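Side-chain contacts in gene 2 protein (Enterobacteria phage Sf6, PDB 5C12), which cleaves DNA during viral genome packaging, this chain being the metal-dependent nuclease domain of the large terminase subunit, while the whole protein probably also binds ATP: residues A[37-42]-A[184-189]; A[101-106]-A[114-119]; A[199-204]-A[212-217]; A[237-242]-A[246-251]. The protein carries 1 engineered substitution. All coordinates share one frame; numbering follows the deposited sequence.

Interaction 1 (A[37-42]-A[184-189])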
# COMPACT_ATOMS: atom_id res chain seq x y z
N LYS A 37 6.65 -18.62 -3.89
CA LYS A 37 7.54 -19.77 -3.88
C LYS A 37 6.82 -21.00 -3.36
O LYS A 37 7.00 -22.09 -3.91
CB LYS A 37 8.77 -19.47 -3.03
CG LYS A 37 9.62 -18.35 -3.59
CD LYS A 37 10.86 -18.10 -2.77
CE LYS A 37 11.80 -17.16 -3.50
NZ LYS A 37 13.06 -16.94 -2.73
N LYS A 38 6.02 -20.84 -2.32
CA LYS A 38 5.29 -21.95 -1.71
C LYS A 38 4.29 -22.57 -2.69
O LYS A 38 4.08 -23.78 -2.71
CB LYS A 38 4.54 -21.48 -0.47
CG LYS A 38 5.44 -21.03 0.68
CD LYS A 38 4.63 -20.30 1.73
CE LYS A 38 5.50 -19.78 2.86
NZ LYS A 38 4.71 -18.93 3.78
N LEU A 39 3.69 -21.72 -3.51
CA LEU A 39 2.61 -22.15 -4.39
C LEU A 39 3.05 -22.31 -5.84
O LEU A 39 2.29 -22.80 -6.66
CB LEU A 39 1.46 -21.16 -4.31
CG LEU A 39 0.78 -21.03 -2.95
CD1 LEU A 39 -0.22 -19.89 -2.94
CD2 LEU A 39 0.12 -22.34 -2.57
N GLY A 40 4.27 -21.88 -6.16
CA GLY A 40 4.82 -22.13 -7.48
C GLY A 40 4.36 -21.19 -8.57
O GLY A 40 4.02 -21.63 -9.67
N TRP A 41 4.36 -19.90 -8.30
CA TRP A 41 4.13 -18.93 -9.37
C TRP A 41 5.13 -17.78 -9.31
O TRP A 41 5.85 -17.62 -8.34
CB TRP A 41 2.69 -18.42 -9.39
CG TRP A 41 2.16 -17.96 -8.09
CD1 TRP A 41 1.52 -18.71 -7.14
CD2 TRP A 41 2.18 -16.63 -7.60
NE1 TRP A 41 1.16 -17.92 -6.08
CE2 TRP A 41 1.54 -16.64 -6.35
CE3 TRP A 41 2.66 -15.42 -8.10
CZ2 TRP A 41 1.39 -15.48 -5.58
CZ3 TRP A 41 2.50 -14.29 -7.34
CH2 TRP A 41 1.88 -14.33 -6.10
N LYS A 42 5.17 -17.01 -10.40
CA LYS A 42 6.16 -15.96 -10.61
C LYS A 42 5.45 -14.62 -10.78
O LYS A 42 4.31 -14.58 -11.22
CB LYS A 42 6.95 -16.23 -11.90
CG LYS A 42 7.92 -17.39 -11.85
CD LYS A 42 9.05 -17.14 -10.85
CE LYS A 42 10.38 -17.72 -11.34
NZ LYS A 42 10.32 -19.18 -11.61
N TYR A 184 -3.60 -16.36 2.22
CA TYR A 184 -3.63 -17.23 3.40
C TYR A 184 -4.45 -18.50 3.14
O TYR A 184 -4.04 -19.59 3.48
CB TYR A 184 -4.18 -16.46 4.59
CG TYR A 184 -4.49 -17.29 5.80
CD1 TYR A 184 -3.48 -17.64 6.68
CD2 TYR A 184 -5.78 -17.70 6.05
CE1 TYR A 184 -3.77 -18.42 7.80
CE2 TYR A 184 -6.07 -18.47 7.16
CZ TYR A 184 -5.07 -18.83 8.02
OH TYR A 184 -5.39 -19.59 9.11
N ARG A 185 -5.64 -18.35 2.56
CA ARG A 185 -6.48 -19.51 2.30
C ARG A 185 -5.83 -20.46 1.29
O ARG A 185 -5.95 -21.66 1.39
CB ARG A 185 -7.87 -19.08 1.82
CG ARG A 185 -8.68 -18.29 2.85
CD ARG A 185 -8.95 -19.04 4.15
NE ARG A 185 -9.72 -20.27 3.96
CZ ARG A 185 -10.24 -20.99 4.96
NH1 ARG A 185 -10.09 -20.58 6.21
NH2 ARG A 185 -10.92 -22.09 4.70
N ALA A 186 -5.10 -19.91 0.33
CA ALA A 186 -4.44 -20.76 -0.65
C ALA A 186 -3.25 -21.50 -0.03
O ALA A 186 -3.07 -22.70 -0.26
CB ALA A 186 -3.96 -19.90 -1.82
N VAL A 187 -2.46 -20.79 0.75
CA VAL A 187 -1.22 -21.32 1.32
C VAL A 187 -1.52 -22.30 2.45
O VAL A 187 -0.89 -23.36 2.55
CB VAL A 187 -0.33 -20.18 1.84
CG1 VAL A 187 0.83 -20.73 2.69
CG2 VAL A 187 0.19 -19.36 0.69
N VAL A 188 -2.46 -21.94 3.32
CA VAL A 188 -2.69 -22.68 4.56
C VAL A 188 -3.86 -23.66 4.45
O VAL A 188 -3.87 -24.69 5.11
CB VAL A 188 -2.91 -21.72 5.76
CG1 VAL A 188 -3.18 -22.47 7.05
CG2 VAL A 188 -1.70 -20.80 5.94
N HIS A 189 -4.85 -23.34 3.62
CA HIS A 189 -6.02 -24.21 3.47
C HIS A 189 -6.13 -24.88 2.10
O HIS A 189 -7.09 -25.58 1.84
CB HIS A 189 -7.29 -23.44 3.77
CG HIS A 189 -7.39 -22.98 5.18
ND1 HIS A 189 -7.99 -23.73 6.17
CD2 HIS A 189 -6.94 -21.85 5.78
CE1 HIS A 189 -7.93 -23.07 7.31
NE2 HIS A 189 -7.29 -21.93 7.11
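Leu-39 and Val-187 form the centre of this contact, and their interaction is wholly apolar. The two side chains meet at about a right angle: Leu-39 CD1 reaches Val-187 CG2 at 3.7 Å, with the leucine branch point close behind. The same CD1 lies 3.9 Å from Ala-186 CB, so one methyl group serves two successive residues of the long helix. The second branch, Leu-39 CD2, turns to the backbone and comes 4.0 Å from Ala-186 O. Behind the leucine, CD1 also meets the indole of Trp-41 at the ring edge and in its plane, a local contact that places the methyl between ring and helix.

The second contact is aliphatic too, although it is made by a lysine. The methylene chain of Lys-38 passes slantwise across Val-187, with CD 3.9 Å from Val-187 CG1. The lysine CG stands anti to its own carbonyl carbon (chi1 -65°), and from there the extended chain carries the aliphatic part past the valine.

The polar end of Lys-38 is used elsewhere: NZ donates to the backbone oxygens of Thr-33 and Ala-31. Away from this contact, the guanidinium of Arg-185 lies over His-189.

The contact lies far from the metal site. It joins the end of helix 35-39, where Gly-40 leaves helical geometry with positive phi, to the last turns of helix 168-189; helix 26-32 adds Ala-31 against Val-187, and the loop residue Met-198 touches both Ala-186 and Trp-41.

Interaction 2 (A[101-106]-A[114-119]). With MG (magnesium ion), chain B.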
# COMPACT_ATOMS: atom_id res chain seq x y z
N TYR A 101 4.12 5.16 -10.38
CA TYR A 101 4.51 5.65 -9.07
C TYR A 101 3.36 6.45 -8.51
O TYR A 101 2.79 7.29 -9.22
CB TYR A 101 5.71 6.55 -9.20
CG TYR A 101 6.13 7.31 -7.98
CD1 TYR A 101 5.72 8.60 -7.77
CD2 TYR A 101 7.04 6.75 -7.08
CE1 TYR A 101 6.14 9.31 -6.68
CE2 TYR A 101 7.47 7.45 -5.99
CZ TYR A 101 7.01 8.74 -5.78
OH TYR A 101 7.44 9.51 -4.73
N LEU A 102 3.03 6.20 -7.25
CA LEU A 102 2.04 6.98 -6.52
C LEU A 102 2.66 7.59 -5.28
O LEU A 102 3.65 7.07 -4.75
CB LEU A 102 0.84 6.12 -6.11
CG LEU A 102 0.13 5.37 -7.24
CD1 LEU A 102 0.72 3.98 -7.37
CD2 LEU A 102 -1.36 5.29 -6.98
N TRP A 103 2.09 8.69 -4.80
CA TRP A 103 2.50 9.21 -3.52
C TRP A 103 1.32 9.86 -2.83
O TRP A 103 0.38 10.31 -3.50
CB TRP A 103 3.66 10.20 -3.65
CG TRP A 103 3.25 11.60 -4.01
CD1 TRP A 103 3.12 12.65 -3.15
CD2 TRP A 103 2.93 12.11 -5.31
NE1 TRP A 103 2.72 13.78 -3.83
CE2 TRP A 103 2.59 13.46 -5.16
CE3 TRP A 103 2.87 11.54 -6.58
CZ2 TRP A 103 2.22 14.26 -6.24
CZ3 TRP A 103 2.47 12.32 -7.64
CH2 TRP A 103 2.17 13.67 -7.47
N ASP A 104 1.37 9.94 -1.51
CA ASP A 104 0.31 10.53 -0.72
C ASP A 104 0.37 12.04 -0.82
O ASP A 104 1.33 12.67 -0.38
CB ASP A 104 0.41 10.07 0.73
CG ASP A 104 -0.62 10.70 1.64
OD1 ASP A 104 -1.59 11.32 1.16
OD2 ASP A 104 -0.45 10.59 2.87
N GLY A 105 -0.65 12.61 -1.44
CA GLY A 105 -0.74 14.05 -1.58
C GLY A 105 -1.81 14.69 -0.74
O GLY A 105 -2.12 15.88 -0.93
N ASP A 106 -2.37 13.94 0.21
CA ASP A 106 -3.50 14.43 1.01
C ASP A 106 -3.02 15.40 2.07
O ASP A 106 -3.82 16.14 2.66
CB ASP A 106 -4.23 13.27 1.68
CG ASP A 106 -5.73 13.28 1.41
OD1 ASP A 106 -6.22 14.16 0.70
OD2 ASP A 106 -6.42 12.36 1.92
N ARG A 114 5.48 18.61 -9.26
CA ARG A 114 6.52 19.13 -10.14
C ARG A 114 7.84 18.38 -9.94
O ARG A 114 8.47 17.94 -10.91
CB ARG A 114 6.71 20.63 -9.92
CG ARG A 114 7.88 21.18 -10.66
CD ARG A 114 8.14 22.67 -10.29
NE ARG A 114 9.55 22.78 -9.99
CZ ARG A 114 10.05 23.13 -8.82
NH1 ARG A 114 9.27 23.52 -7.82
NH2 ARG A 114 11.37 23.20 -8.68
N GLN A 115 8.25 18.20 -8.69
CA GLN A 115 9.51 17.52 -8.42
C GLN A 115 9.44 16.08 -8.89
O GLN A 115 10.40 15.53 -9.42
CB GLN A 115 9.84 17.57 -6.94
CG GLN A 115 11.11 16.83 -6.59
CD GLN A 115 11.41 16.85 -5.11
OE1 GLN A 115 10.71 17.49 -4.32
NE2 GLN A 115 12.48 16.16 -4.73
N THR A 116 8.30 15.46 -8.67
CA THR A 116 8.12 14.08 -9.06
C THR A 116 8.21 13.90 -10.56
O THR A 116 8.93 13.02 -11.05
CB THR A 116 6.81 13.55 -8.52
OG1 THR A 116 6.82 13.66 -7.09
CG2 THR A 116 6.59 12.13 -8.93
N THR A 117 7.51 14.75 -11.31
CA THR A 117 7.55 14.64 -12.76
C THR A 117 8.94 14.98 -13.32
O THR A 117 9.40 14.35 -14.26
CB THR A 117 6.44 15.46 -13.44
OG1 THR A 117 6.54 16.83 -13.05
CG2 THR A 117 5.08 14.92 -13.06
N GLU A 118 9.63 15.95 -12.71
CA GLU A 118 11.03 16.23 -13.06
C GLU A 118 11.91 15.00 -12.88
O GLU A 118 12.79 14.72 -13.69
CB GLU A 118 11.59 17.39 -12.22
CG GLU A 118 11.00 18.77 -12.52
CD GLU A 118 11.48 19.88 -11.55
OE1 GLU A 118 12.16 19.55 -10.55
OE2 GLU A 118 11.18 21.08 -11.79
N ALA A 119 11.65 14.26 -11.81
CA ALA A 119 12.51 13.13 -11.50
C ALA A 119 12.38 12.04 -12.56
O ALA A 119 13.35 11.32 -12.85
CB ALA A 119 12.17 12.59 -10.14
MG MG B . 0.47 9.82 4.49
O HOH W 1 6.48 12.13 -4.73
O HOH W 2 -0.46 8.17 4.19
O HOH W 3 1.48 9.68 5.84
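Thr-116 OG1 is gripped twice: a water donates to it at 2.8 Å, and the hydroxyl bonds to Leu-112 O, just ahead of helix 113-119. That water also bonds Tyr-101 OH and so bridges strand and helix within the beta-alpha-beta unit made by strand 100-104, helix 113-119 and strand 126-130. Two aromatic rings border it. It lies at the edge of the Tyr-101 ring, in plane, and 3.3 Å above the face of Trp-103, offset toward the rim.

The apolar branch of the same threonine does the direct touching. With chi1 at -60°, CG2 stands anti to the backbone N and is carried to the strand, where it meets Tyr-101 CE1 at 3.6 Å and Trp-103 CZ3 at 4.3 Å, obliquely to both rings. Thr-116 thus divides its work, one branch polar and one apolar. Phe-120 packs against Tyr-101 edge-to-face, and Trp-103 NE1 donates to Gly-109 O.

Where the strand ends, packing gives way to metal chemistry, as expected at the C-terminal end of a strand in an RNase H-like nuclease. Asp-104 OD2 binds a magnesium ion at 2.0 Å. Its other oxygen closes an Asx turn: Asp-106 N donates to Asp-104 OD1 over 2.9 Å, nearly straight at 164°, arriving 38° out of the carboxylate plane.

Interaction 3 (A[199-204]-A[212-217])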
# COMPACT_ATOMS: atom_id res chain seq x y z
N LEU A 199 -1.19 -11.79 -2.89
CA LEU A 199 -0.04 -10.91 -2.66
C LEU A 199 1.00 -11.73 -1.93
O LEU A 199 0.70 -12.36 -0.92
CB LEU A 199 -0.42 -9.68 -1.85
CG LEU A 199 0.66 -8.60 -1.95
CD1 LEU A 199 0.72 -8.00 -3.34
CD2 LEU A 199 0.42 -7.53 -0.88
N SER A 200 2.20 -11.78 -2.49
CA SER A 200 3.34 -12.45 -1.90
C SER A 200 4.39 -11.45 -1.48
O SER A 200 4.67 -10.48 -2.20
CB SER A 200 3.94 -13.44 -2.90
OG SER A 200 5.03 -14.15 -2.32
N PHE A 201 5.02 -11.67 -0.33
CA PHE A 201 6.19 -10.89 0.04
C PHE A 201 7.48 -11.64 -0.30
O PHE A 201 7.73 -12.71 0.21
CB PHE A 201 6.17 -10.53 1.53
CG PHE A 201 4.96 -9.74 1.92
CD1 PHE A 201 4.89 -8.39 1.64
CD2 PHE A 201 3.90 -10.35 2.56
CE1 PHE A 201 3.76 -7.66 1.97
CE2 PHE A 201 2.77 -9.64 2.89
CZ PHE A 201 2.71 -8.28 2.61
N ASP A 202 8.28 -11.10 -1.19
CA ASP A 202 9.57 -11.71 -1.51
C ASP A 202 10.55 -11.41 -0.38
O ASP A 202 11.18 -10.36 -0.36
CB ASP A 202 10.06 -11.20 -2.85
CG ASP A 202 11.29 -11.93 -3.35
OD1 ASP A 202 12.07 -12.44 -2.53
OD2 ASP A 202 11.48 -11.95 -4.58
N LYS A 203 10.66 -12.33 0.57
CA LYS A 203 11.40 -12.08 1.78
C LYS A 203 12.88 -11.81 1.50
O LYS A 203 13.47 -10.92 2.11
CB LYS A 203 11.24 -13.24 2.77
CG LYS A 203 12.00 -13.02 4.09
CD LYS A 203 11.70 -14.11 5.11
CE LYS A 203 12.38 -13.80 6.44
NZ LYS A 203 12.07 -14.82 7.48
N GLU A 204 13.48 -12.56 0.58
CA GLU A 204 14.89 -12.36 0.27
C GLU A 204 15.13 -10.98 -0.33
O GLU A 204 16.11 -10.33 -0.00
CB GLU A 204 15.39 -13.43 -0.70
CG GLU A 204 16.89 -13.37 -0.92
CD GLU A 204 17.40 -14.48 -1.83
OE1 GLU A 204 16.96 -15.63 -1.65
OE2 GLU A 204 18.22 -14.19 -2.72
N GLU A 212 9.48 -7.38 8.76
CA GLU A 212 8.95 -7.38 10.13
C GLU A 212 8.41 -5.99 10.51
O GLU A 212 7.36 -5.90 11.15
CB GLU A 212 10.01 -7.82 11.14
CG GLU A 212 9.51 -7.76 12.57
CD GLU A 212 8.19 -8.50 12.72
OE1 GLU A 212 8.13 -9.65 12.22
OE2 GLU A 212 7.22 -7.95 13.31
N LYS A 213 9.10 -4.92 10.14
CA LYS A 213 8.60 -3.58 10.45
C LYS A 213 7.27 -3.32 9.76
O LYS A 213 6.33 -2.77 10.36
CB LYS A 213 9.60 -2.49 10.03
CG LYS A 213 10.89 -2.47 10.82
CD LYS A 213 11.57 -1.13 10.61
CE LYS A 213 12.86 -1.02 11.36
NZ LYS A 213 13.25 0.42 11.48
N LEU A 214 7.18 -3.73 8.49
CA LEU A 214 5.94 -3.59 7.74
C LEU A 214 4.81 -4.36 8.43
O LEU A 214 3.71 -3.84 8.62
CB LEU A 214 6.11 -4.11 6.32
CG LEU A 214 4.81 -4.26 5.53
CD1 LEU A 214 4.26 -2.90 5.14
CD2 LEU A 214 4.98 -5.17 4.29
N PHE A 215 5.09 -5.60 8.80
CA PHE A 215 4.06 -6.43 9.40
C PHE A 215 3.54 -5.83 10.70
O PHE A 215 2.34 -5.90 10.99
CB PHE A 215 4.59 -7.84 9.65
CG PHE A 215 4.77 -8.66 8.40
CD1 PHE A 215 4.53 -8.15 7.14
CD2 PHE A 215 5.18 -9.99 8.51
CE1 PHE A 215 4.69 -8.95 6.01
CE2 PHE A 215 5.33 -10.77 7.38
CZ PHE A 215 5.09 -10.27 6.14
N ALA A 216 4.44 -5.27 11.50
CA ALA A 216 4.07 -4.67 12.77
C ALA A 216 3.19 -3.45 12.58
O ALA A 216 2.43 -3.08 13.47
CB ALA A 216 5.30 -4.30 13.56
N GLU A 217 3.33 -2.78 11.43
CA GLU A 217 2.46 -1.66 11.10
C GLU A 217 1.13 -2.14 10.56
O GLU A 217 0.08 -1.66 10.96
CB GLU A 217 3.14 -0.71 10.08
CG GLU A 217 4.31 0.06 10.66
CD GLU A 217 4.88 1.12 9.69
OE1 GLU A 217 4.32 1.27 8.58
OE2 GLU A 217 5.88 1.76 10.08
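Helix 208-218 packs against the short edge strand 200-201 through three buried side chains: Phe-201 from the strand, Leu-214 and Phe-215 from the helix. The two phenylalanines make a T-shaped pair. Phe-215 turns its edge toward the face of Phe-201, with centroids 5.1 Å apart and planes inclined at 67°, so the T is leaning rather than upright. The leading atom is Phe-215 CE1, which lies over the Phe-201 face near its rim and comes 3.7 Å from Phe-201 CE2; Phe-215 CZ follows at 3.8 Å from Phe-201 CD2.

The ring rotation of Phe-215 suits this approach: chi2 is 2°, which leaves CA almost in the plane of its own ring and lets the far edge lead, although the side chain starts out from the helix across the direction of the strand. The two side chains slide past one another in opposite directions.

Strand 200-201 is an outermost strand of the mixed sheet, beside strand 70-77, in what is recognisably the RNase H-like fold of terminase nucleases. Here the helix packs on that edge of the sheet. Leu-214 supplies the other half of the cover: CG, anti to the backbone N (chi1 169°), sends the CD2 methyl to the ring, where it approaches obliquely and lies 3.6 Å from Phe-201 CE1.

The aromatic pair shares Leu-29 of helix 26-32 as a neighbour. Leu-254 of helix 249-256 touches both Phe-201 and Leu-214, and from strand 70-77 Val-71 packs on Phe-201 and Ile-74 on Leu-214.

Interaction 4 (A[237-242]-A[246-251])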
# COMPACT_ATOMS: atom_id res chain seq x y z
N VAL A 237 -3.67 10.20 12.61
CA VAL A 237 -3.77 11.11 13.74
C VAL A 237 -4.54 10.43 14.87
O VAL A 237 -4.16 10.51 16.04
CB VAL A 237 -4.45 12.44 13.37
CG1 VAL A 237 -4.74 13.26 14.61
CG2 VAL A 237 -3.55 13.23 12.43
N GLU A 238 -5.61 9.74 14.51
CA GLU A 238 -6.40 9.01 15.49
C GLU A 238 -5.60 7.87 16.11
O GLU A 238 -5.67 7.65 17.32
CB GLU A 238 -7.67 8.48 14.84
CG GLU A 238 -8.65 9.57 14.48
CD GLU A 238 -9.85 9.05 13.74
OE1 GLU A 238 -9.68 8.23 12.81
OE2 GLU A 238 -10.98 9.46 14.09
N MET A 239 -4.86 7.15 15.29
CA MET A 239 -4.06 6.03 15.79
C MET A 239 -3.08 6.53 16.83
O MET A 239 -2.88 5.90 17.87
CB MET A 239 -3.31 5.34 14.66
CG MET A 239 -4.21 4.64 13.65
SD MET A 239 -3.30 4.03 12.21
CE MET A 239 -2.47 2.62 12.92
N LYS A 240 -2.48 7.68 16.54
CA LYS A 240 -1.49 8.29 17.42
C LYS A 240 -2.12 8.71 18.75
O LYS A 240 -1.66 8.33 19.82
CB LYS A 240 -0.92 9.53 16.73
CG LYS A 240 0.43 10.00 17.26
CD LYS A 240 1.55 9.72 16.26
CE LYS A 240 1.25 10.32 14.88
NZ LYS A 240 2.20 9.86 13.85
N GLN A 241 -3.19 9.49 18.66
CA GLN A 241 -3.74 10.14 19.84
C GLN A 241 -4.54 9.17 20.70
O GLN A 241 -4.53 9.26 21.92
CB GLN A 241 -4.59 11.34 19.43
CG GLN A 241 -3.80 12.41 18.68
CD GLN A 241 -4.67 13.56 18.20
OE1 GLN A 241 -5.89 13.44 18.12
NE2 GLN A 241 -4.04 14.68 17.87
N LYS A 242 -5.21 8.22 20.06
CA LYS A 242 -6.06 7.28 20.79
C LYS A 242 -5.29 6.07 21.32
O LYS A 242 -5.57 5.57 22.41
CB LYS A 242 -7.21 6.80 19.90
CG LYS A 242 -8.17 5.85 20.59
CD LYS A 242 -9.37 5.52 19.70
CE LYS A 242 -10.33 4.56 20.38
NZ LYS A 242 -11.50 4.26 19.51
N PRO A 246 2.67 5.05 16.25
CA PRO A 246 3.29 5.97 15.29
C PRO A 246 2.70 5.80 13.90
O PRO A 246 2.06 4.80 13.59
CB PRO A 246 4.78 5.57 15.32
CG PRO A 246 4.82 4.22 15.89
CD PRO A 246 3.64 4.07 16.79
N SER A 247 2.94 6.79 13.05
CA SER A 247 2.36 6.80 11.72
C SER A 247 2.86 5.58 10.94
O SER A 247 4.07 5.32 10.91
CB SER A 247 2.73 8.09 11.00
OG SER A 247 1.87 8.28 9.89
N PRO A 248 1.93 4.83 10.32
CA PRO A 248 2.30 3.58 9.66
C PRO A 248 2.69 3.81 8.21
O PRO A 248 1.97 3.41 7.29
CB PRO A 248 1.03 2.75 9.79
CG PRO A 248 -0.07 3.78 9.66
CD PRO A 248 0.47 4.99 10.39
N ASN A 249 3.83 4.46 8.00
CA ASN A 249 4.19 4.89 6.65
C ASN A 249 4.54 3.76 5.70
O ASN A 249 4.32 3.88 4.49
CB ASN A 249 5.36 5.85 6.68
CG ASN A 249 5.25 6.85 7.79
OD1 ASN A 249 4.53 7.82 7.67
ND2 ASN A 249 5.97 6.62 8.89
N LEU A 250 5.10 2.66 6.22
CA LEU A 250 5.39 1.52 5.36
C LEU A 250 4.08 0.85 4.91
O LEU A 250 3.92 0.51 3.73
CB LEU A 250 6.26 0.48 6.08
CG LEU A 250 7.58 0.96 6.65
CD1 LEU A 250 8.19 -0.18 7.44
CD2 LEU A 250 8.49 1.42 5.53
N ALA A 251 3.16 0.66 5.86
CA ALA A 251 1.83 0.12 5.54
C ALA A 251 1.11 0.97 4.52
O ALA A 251 0.52 0.46 3.58
CB ALA A 251 0.98 -0.02 6.81
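The peptide joining Pro-246 to Ser-247 is the flat group that meets helix 236-243, and the puckered ring of Pro-248 lies beside it. The ammonium group of Lys-240 stands obliquely to the peptide, neither squarely over its face nor in its plane. Its NZ is 3.3 Å from Ser-247 N, and since both atoms are donors the approach is a close contact and not a hydrogen bond. The same NZ lies 3.4 Å from Ser-247 CB. At the Pro-248 ring, the CG corner meets the sulfur of Met-239, with SD to CG measuring 4.1 Å.

The two helix residues get there by different routes. Met-239 points at the turn from the start and bends only at its last torsion. Lys-240 leaves its helix across the direction of the partner and must fold back: bends at chi2 (109°) and chi3 (55°) bring the ammonium group over.

This turn borders the nuclease site. Ser-247 OG hydrogen-bonds Asp-55 OD2, a carboxylate seen to bind magnesium in a structure of this protein, though not here. Asn-249, close by in the chain, has likewise been seen to bind manganese, again not in this model. Pro-248 is the centre of an inverse gamma turn and occupies the N-cap position of helix 249-256.

Helix 236-243 packs over the loop that leads into helix 249-256. From helix 208-218, Glu-217 touches Pro-248 and accepts the hydrogen bond of Ala-251 N through OE1, while Ile-221 lies against Pro-248 and Gln-220, Met-234 and Ile-245 touch Met-239.

Interactions 2 and 3 are buried and lie on opposite sides of the chain's centre, each setting a helix on the same mixed sheet. One brings a bridging water and a metal-binding strand end; the other is wholly apolar and aromatic. Interactions 1 and 4 are only partly buried, and in both an exposed lysine takes part. Interaction 1 touches interaction 3, where Trp-41 meets Ser-200. Interaction 3 in turn joins interaction 4 through Glu-217, which meets the start of helix 249-256. Interactions 2 and 4, whose nearest atoms are about 7 Å apart, each hold a metal-binding residue, whereas interaction 1 is remote from the site.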